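Local coordinates for ABC transporter substrate-binding protein (Rhizobium radiobacter, PDB 6TFX), which binds the opine mannopinic acid as the solute-binding protein of an ABC transporter, probably delivering it for import into the bacterium, at residues A[239-253]-A[454-468]. Residues are numbered along the deposited sequence; the frame is centred on the assembly and turned at random.
With N72 ((2~{R})-2-[[(3~{R},4~{R},5~{S})-3,4,5,6-tetrakis(oxidanyl)-2-oxidanylidene-hexyl]amino]pentanedioic acid), chain C.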
loop_
_atom_site.group_PDB
_atom_site.type_symbol
_atom_site.label_atom_id
_atom_site.label_comp_id
_atom_site.label_asym_id
_atom_site.label_seq_id
_atom_site.Cartn_x
_atom_site.Cartn_y
_atom_site.Cartn_z
ATOM N N GLU A 239 -3.348 29.350 7.465
ATOM C CA GLU A 239 -3.396 29.137 6.011
ATOM C C GLU A 239 -3.188 27.655 5.627
ATOM O O GLU A 239 -3.449 27.268 4.486
ATOM C CB GLU A 239 -2.311 29.971 5.321
ATOM C CG GLU A 239 -2.699 31.419 5.053
ATOM C CD GLU A 239 -1.681 32.217 4.258
ATOM O OE1 GLU A 239 -1.032 31.638 3.355
ATOM O OE2 GLU A 239 -1.540 33.431 4.532
ATOM N N ASN A 240 -2.672 26.858 6.555
ATOM C CA ASN A 240 -2.389 25.441 6.303
ATOM C C ASN A 240 -3.520 24.565 6.778
ATOM O O ASN A 240 -4.186 24.876 7.773
ATOM C CB ASN A 240 -1.107 25.029 7.012
ATOM C CG ASN A 240 0.141 25.719 6.526
ATOM O OD1 ASN A 240 0.238 26.182 5.382
ATOM N ND2 ASN A 240 1.140 25.780 7.384
ATOM N N VAL A 241 -3.726 23.451 6.074
ATOM C CA VAL A 241 -4.705 22.429 6.415
ATOM C C VAL A 241 -3.915 21.132 6.404
ATOM O O VAL A 241 -3.173 20.874 5.449
ATOM C CB VAL A 241 -5.893 22.362 5.409
ATOM C CG1 VAL A 241 -6.801 21.162 5.692
ATOM C CG2 VAL A 241 -6.699 23.660 5.421
ATOM N N VAL A 242 -4.058 20.324 7.464
ATOM C CA VAL A 242 -3.399 19.030 7.492
ATOM C C VAL A 242 -4.475 17.965 7.296
ATOM O O VAL A 242 -5.478 17.953 8.020
ATOM C CB VAL A 242 -2.517 18.769 8.741
ATOM C CG1 VAL A 242 -1.940 17.350 8.709
ATOM C CG2 VAL A 242 -1.385 19.786 8.834
ATOM N N ASP A 243 -4.287 17.113 6.285
ATOM C CA ASP A 243 -5.199 16.007 6.016
ATOM C C ASP A 243 -4.575 14.741 6.587
ATOM O O ASP A 243 -3.403 14.472 6.309
ATOM C CB ASP A 243 -5.406 15.825 4.502
ATOM C CG ASP A 243 -6.247 16.926 3.871
ATOM O OD1 ASP A 243 -7.337 17.250 4.433
ATOM O OD2 ASP A 243 -5.821 17.473 2.837
ATOM N N THR A 244 -5.347 13.979 7.397
ATOM C CA THR A 244 -4.904 12.672 7.915
ATOM C C THR A 244 -5.746 11.703 7.115
ATOM O O THR A 244 -6.982 11.807 7.133
ATOM C CB THR A 244 -5.034 12.568 9.440
ATOM O OG1 THR A 244 -6.398 12.770 9.802
ATOM C CG2 THR A 244 -4.116 13.556 10.166
ATOM N N ILE A 245 -5.088 10.825 6.341
ATOM C CA ILE A 245 -5.721 10.002 5.306
ATOM C C ILE A 245 -5.767 8.528 5.644
ATOM O O ILE A 245 -4.728 7.916 5.926
ATOM C CB ILE A 245 -5.003 10.236 3.928
ATOM C CG1 ILE A 245 -4.668 11.738 3.689
ATOM C CG2 ILE A 245 -5.796 9.631 2.746
ATOM C CD1 ILE A 245 -3.822 12.059 2.464
ATOM N N GLU A 246 -6.969 7.950 5.570
ATOM C CA GLU A 246 -7.117 6.506 5.720
ATOM C C GLU A 246 -6.693 5.828 4.394
ATOM O O GLU A 246 -6.693 6.471 3.340
ATOM C CB GLU A 246 -8.583 6.169 5.996
ATOM C CG GLU A 246 -9.011 6.563 7.397
ATOM C CD GLU A 246 -10.492 6.425 7.692
ATOM O OE1 GLU A 246 -11.131 5.489 7.159
ATOM O OE2 GLU A 246 -11.008 7.251 8.478
ATOM N N PRO A 247 -6.351 4.525 4.399
ATOM C CA PRO A 247 -6.315 3.652 5.575
ATOM C C PRO A 247 -5.007 3.835 6.357
ATOM O O PRO A 247 -3.976 4.282 5.824
ATOM C CB PRO A 247 -6.387 2.246 4.961
ATOM C CG PRO A 247 -5.768 2.367 3.617
ATOM C CD PRO A 247 -6.009 3.799 3.158
ATOM N N ALA A 248 -5.051 3.466 7.620
ATOM C CA ALA A 248 -3.844 3.466 8.432
ATOM C C ALA A 248 -2.965 2.300 7.979
ATOM O O ALA A 248 -3.455 1.185 7.735
ATOM C CB ALA A 248 -4.212 3.312 9.888
ATOM N N GLU A 249 -1.659 2.564 7.827
ATOM C CA GLU A 249 -0.741 1.504 7.406
ATOM C C GLU A 249 -0.116 0.884 8.653
ATOM O O GLU A 249 0.399 1.620 9.502
ATOM C CB GLU A 249 0.370 2.109 6.525
ATOM C CG GLU A 249 -0.172 2.679 5.228
ATOM C CD GLU A 249 0.953 3.230 4.378
ATOM O OE1 GLU A 249 1.397 4.369 4.644
ATOM O OE2 GLU A 249 1.405 2.515 3.458
ATOM N N LEU A 250 -0.198 -0.445 8.789
ATOM C CA LEU A 250 0.368 -1.110 9.969
ATOM C C LEU A 250 1.818 -1.455 9.734
ATOM O O LEU A 250 2.139 -2.106 8.725
ATOM C CB LEU A 250 -0.400 -2.413 10.276
ATOM C CG LEU A 250 0.131 -3.338 11.386
ATOM C CD1 LEU A 250 0.205 -2.642 12.736
ATOM C CD2 LEU A 250 -0.709 -4.587 11.483
ATOM N N ASN A 251 2.671 -1.095 10.718
ATOM C CA ASN A 251 4.094 -1.396 10.695
ATOM C C ASN A 251 4.328 -2.625 11.552
ATOM O O ASN A 251 3.821 -2.679 12.679
ATOM C CB ASN A 251 4.878 -0.227 11.305
ATOM C CG ASN A 251 4.517 1.080 10.644
ATOM O OD1 ASN A 251 3.889 1.974 11.261
ATOM N ND2 ASN A 251 4.854 1.193 9.377
ATOM N N LEU A 252 5.066 -3.598 11.031
ATOM C CA LEU A 252 5.394 -4.791 11.812
ATOM C C LEU A 252 6.856 -5.100 11.622
ATOM O O LEU A 252 7.407 -4.769 10.558
ATOM C CB LEU A 252 4.644 -6.019 11.294
ATOM C CG LEU A 252 3.125 -6.009 11.477
ATOM C CD1 LEU A 252 2.417 -5.966 10.115
ATOM C CD2 LEU A 252 2.688 -7.241 12.243
ATOM N N LEU A 253 7.451 -5.823 12.585
ATOM C CA LEU A 253 8.784 -6.416 12.412
ATOM C C LEU A 253 8.481 -7.847 11.991
ATOM O O LEU A 253 7.991 -8.642 12.815
ATOM C CB LEU A 253 9.542 -6.456 13.761
ATOM C CG LEU A 253 9.957 -5.112 14.301
ATOM C CD1 LEU A 253 10.388 -5.241 15.773
ATOM C CD2 LEU A 253 11.106 -4.548 13.460
ATOM N N ALA A 454 5.746 -12.281 13.449
ATOM C CA ALA A 454 5.799 -10.846 13.246
ATOM C C ALA A 454 5.364 -10.194 14.533
ATOM O O ALA A 454 4.584 -10.788 15.296
ATOM C CB ALA A 454 4.886 -10.422 12.105
ATOM N N ILE A 455 5.920 -9.018 14.798
ATOM C CA ILE A 455 5.616 -8.240 16.002
ATOM C C ILE A 455 4.980 -6.950 15.531
ATOM O O ILE A 455 5.609 -6.160 14.828
ATOM C CB ILE A 455 6.896 -7.954 16.828
ATOM C CG1 ILE A 455 7.636 -9.258 17.204
ATOM C CG2 ILE A 455 6.507 -7.123 18.071
ATOM C CD1 ILE A 455 9.101 -8.991 17.574
ATOM N N PRO A 456 3.723 -6.709 15.910
ATOM C CA PRO A 456 3.067 -5.481 15.450
ATOM C C PRO A 456 3.566 -4.276 16.202
ATOM O O PRO A 456 3.893 -4.346 17.403
ATOM C CB PRO A 456 1.591 -5.707 15.775
ATOM C CG PRO A 456 1.586 -6.710 16.864
ATOM C CD PRO A 456 2.824 -7.562 16.716
ATOM N N LEU A 457 3.626 -3.163 15.488
ATOM C CA LEU A 457 4.032 -1.923 16.120
ATOM C C LEU A 457 2.811 -1.032 16.075
ATOM O O LEU A 457 1.764 -1.423 16.581
ATOM C CB LEU A 457 5.262 -1.331 15.405
ATOM C CG LEU A 457 6.436 -2.320 15.253
ATOM C CD1 LEU A 457 7.516 -1.725 14.478
ATOM C CD2 LEU A 457 6.927 -2.780 16.593
ATOM N N THR A 458 2.927 0.134 15.473
ATOM C CA THR A 458 1.799 1.052 15.359
ATOM C C THR A 458 1.272 1.011 13.921
ATOM O O THR A 458 1.987 0.574 13.007
ATOM C CB THR A 458 2.304 2.482 15.623
ATOM O OG1 THR A 458 3.476 2.706 14.809
ATOM C CG2 THR A 458 2.603 2.727 17.097
ATOM N N GLU A 459 0.046 1.541 13.711
ATOM C CA GLU A 459 -0.475 1.799 12.376
ATOM C C GLU A 459 -0.579 3.328 12.322
ATOM O O GLU A 459 -0.845 3.959 13.365
ATOM C CB GLU A 459 -1.824 1.107 12.082
ATOM C CG GLU A 459 -2.975 1.541 12.968
ATOM C CD GLU A 459 -4.243 0.723 12.805
ATOM O OE1 GLU A 459 -4.241 -0.247 12.014
ATOM O OE2 GLU A 459 -5.229 1.029 13.513
ATOM N N ASN A 460 -0.318 3.926 11.151
ATOM C CA ASN A 460 -0.400 5.382 11.054
ATOM C C ASN A 460 -1.236 5.822 9.836
ATOM O O ASN A 460 -1.083 5.290 8.729
ATOM C CB ASN A 460 1.004 6.012 10.914
ATOM C CG ASN A 460 1.994 5.161 10.140
ATOM O OD1 ASN A 460 1.888 4.947 8.906
ATOM N ND2 ASN A 460 2.926 4.616 10.863
ATOM N N LEU A 461 -2.063 6.843 10.038
ATOM C CA LEU A 461 -2.784 7.428 8.921
ATOM C C LEU A 461 -1.746 8.191 8.074
ATOM O O LEU A 461 -0.684 8.562 8.603
ATOM C CB LEU A 461 -3.809 8.452 9.459
ATOM C CG LEU A 461 -4.927 7.847 10.281
ATOM C CD1 LEU A 461 -5.748 8.942 10.946
ATOM C CD2 LEU A 461 -5.831 6.994 9.398
ATOM N N GLY A 462 -2.055 8.431 6.801
ATOM C CA GLY A 462 -1.176 9.234 5.954
ATOM C C GLY A 462 -1.320 10.682 6.393
ATOM O O GLY A 462 -2.407 11.093 6.786
ATOM N N THR A 463 -0.242 11.458 6.386
ATOM C CA THR A 463 -0.305 12.857 6.835
ATOM C C THR A 463 0.223 13.738 5.717
ATOM O O THR A 463 1.330 13.521 5.237
ATOM C CB THR A 463 0.523 13.082 8.113
ATOM O OG1 THR A 463 1.833 12.564 7.902
ATOM C CG2 THR A 463 -0.096 12.438 9.338
ATOM N N TRP A 464 -0.575 14.724 5.302
ATOM C CA TRP A 464 -0.186 15.630 4.218
ATOM C C TRP A 464 -0.694 17.024 4.515
ATOM O O TRP A 464 -1.793 17.161 5.055
ATOM C CB TRP A 464 -0.795 15.124 2.889
ATOM C CG TRP A 464 -0.196 13.832 2.388
ATOM C CD1 TRP A 464 -0.422 12.566 2.865
ATOM C CD2 TRP A 464 0.654 13.681 1.253
ATOM N NE1 TRP A 464 0.316 11.652 2.148
ATOM C CE2 TRP A 464 0.963 12.302 1.135
ATOM C CE3 TRP A 464 1.157 14.572 0.293
ATOM C CZ2 TRP A 464 1.756 11.800 0.102
ATOM C CZ3 TRP A 464 1.974 14.075 -0.712
ATOM C CH2 TRP A 464 2.255 12.703 -0.806
ATOM N N ALA A 465 0.118 18.051 4.213
ATOM C CA ALA A 465 -0.297 19.432 4.458
ATOM C C ALA A 465 -0.575 20.116 3.120
ATOM O O ALA A 465 0.048 19.789 2.111
ATOM C CB ALA A 465 0.796 20.190 5.188
ATOM N N ARG A 466 -1.520 21.036 3.114
ATOM C CA ARG A 466 -1.841 21.789 1.907
ATOM C C ARG A 466 -2.205 23.194 2.328
ATOM O O ARG A 466 -2.493 23.442 3.504
ATOM C CB ARG A 466 -3.019 21.167 1.142
ATOM C CG ARG A 466 -4.344 21.186 1.907
ATOM C CD ARG A 466 -5.472 20.733 1.023
ATOM N NE ARG A 466 -6.649 20.353 1.802
ATOM C CZ ARG A 466 -7.672 21.161 2.054
ATOM N NH1 ARG A 466 -7.657 22.416 1.625
ATOM N NH2 ARG A 466 -8.707 20.728 2.757
ATOM N N LYS A 467 -2.192 24.107 1.372
ATOM C CA LYS A 467 -2.630 25.468 1.617
ATOM C C LYS A 467 -4.164 25.461 1.493
ATOM O O LYS A 467 -4.687 24.695 0.675
ATOM C CB LYS A 467 -1.971 26.414 0.596
ATOM C CG LYS A 467 -0.437 26.534 0.753
ATOM C CD LYS A 467 -0.052 27.290 2.026
ATOM C CE LYS A 467 1.426 27.200 2.315
ATOM N NZ LYS A 467 1.753 27.795 3.634
ATOM N N ASN A 468 -4.894 26.280 2.296
ATOM C CA ASN A 468 -6.361 26.251 2.216
ATOM C C ASN A 468 -6.919 26.819 0.890
ATOM O O ASN A 468 -8.126 26.739 0.667
ATOM C CB ASN A 468 -7.036 26.902 3.433
ATOM C CG ASN A 468 -6.793 28.374 3.599
ATOM O OD1 ASN A 468 -6.065 29.019 2.829
ATOM N ND2 ASN A 468 -7.392 28.935 4.633
HETATM O OAB N72 C . 6.413 5.543 10.181
HETATM C CAF N72 C . 5.992 4.417 9.386
HETATM C CAG N72 C . 6.185 4.528 7.836
HETATM O OAC N72 C . 6.419 5.829 7.402
HETATM C CAH N72 C . 5.173 3.657 7.089
HETATM O OAM N72 C . 4.057 3.143 7.709
HETATM C CAI N72 C . 4.403 3.837 5.796
HETATM O OAD N72 C . 4.122 5.201 5.569
HETATM C CAJ N72 C . 4.992 3.033 4.663
HETATM O OAE N72 C . 5.667 2.011 4.950
HETATM C CAK N72 C . 4.810 3.503 3.192
HETATM N N N72 C . 3.941 2.610 2.463
HETATM C CA N72 C . 4.401 1.835 1.374
HETATM C C N72 C . 5.883 1.713 1.152
HETATM O O N72 C . 6.768 0.856 1.552
HETATM C CB N72 C . 3.602 0.531 1.294
HETATM C CG N72 C . 4.209 -0.684 0.591
HETATM C CD N72 C . 3.162 -1.621 -0.014
HETATM O OE1 N72 C . 2.039 -1.190 -0.432
HETATM O OE2 N72 C . 3.437 -2.838 -0.109
HETATM O OXT N72 C . 6.112 2.661 0.378
HETATM O O HOH W 1 0.393 6.091 6.411
#
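Glu-249 and Asn-460 face each other as a hydrogen-bonded pair in a long antiparallel strand pair, 239-253 against 454-468, within a mixed beta sheet of a family 5 solute-binding protein. Two beta bulges interrupt the pairing: one where the first strand turns a corner at Glu-246 and the cis-peptide-linked Pro-247, the other between Leu-250 and Leu-252. Beside the corner, the carboxylate of Glu-249 grips the bound opine with both oxygens, OE2 taking the ligand amine N at 2.7 Å and OE1 the hydroxyl OAD at 3.0 Å. The extended chain beyond CG carries it there, while a water lies 2.7 Å from Glu-249 OE1 and 2.9 Å from Asn-460 O, bridging the two strands. From the partner strand, Asn-460 OD1 accepts from ligand OAM at 3.1 Å, its amide swung toward the first strand by an unusual chi1 of 34°. The side chains of Asn-460 and Asn-251 cross at about a right angle beside the ligand, and Tyr-384 and Arg-388 add further bonds to it.

On the N-terminal side of the corner, Ile-245 slants across Trp-464, its CD1 3.5 Å from the indole CD1. At the corner itself, Leu-461 lies alongside Glu-246, its CD2 packed on the glutamate CG. Farther along, the extended Arg-466 runs beside Val-241, whose CG1 sits over one guanidinium face, 3.5 Å from NH2. Asp-243 approaches the edge of that group, with the carboxylate and guanidinium planes 28° apart; Trp-472 NE1 also donates to its OD2. The salt bridge uses the syn side of Asp-243 OD2, which receives the N-H of Arg-466 NE at 3.2 Å.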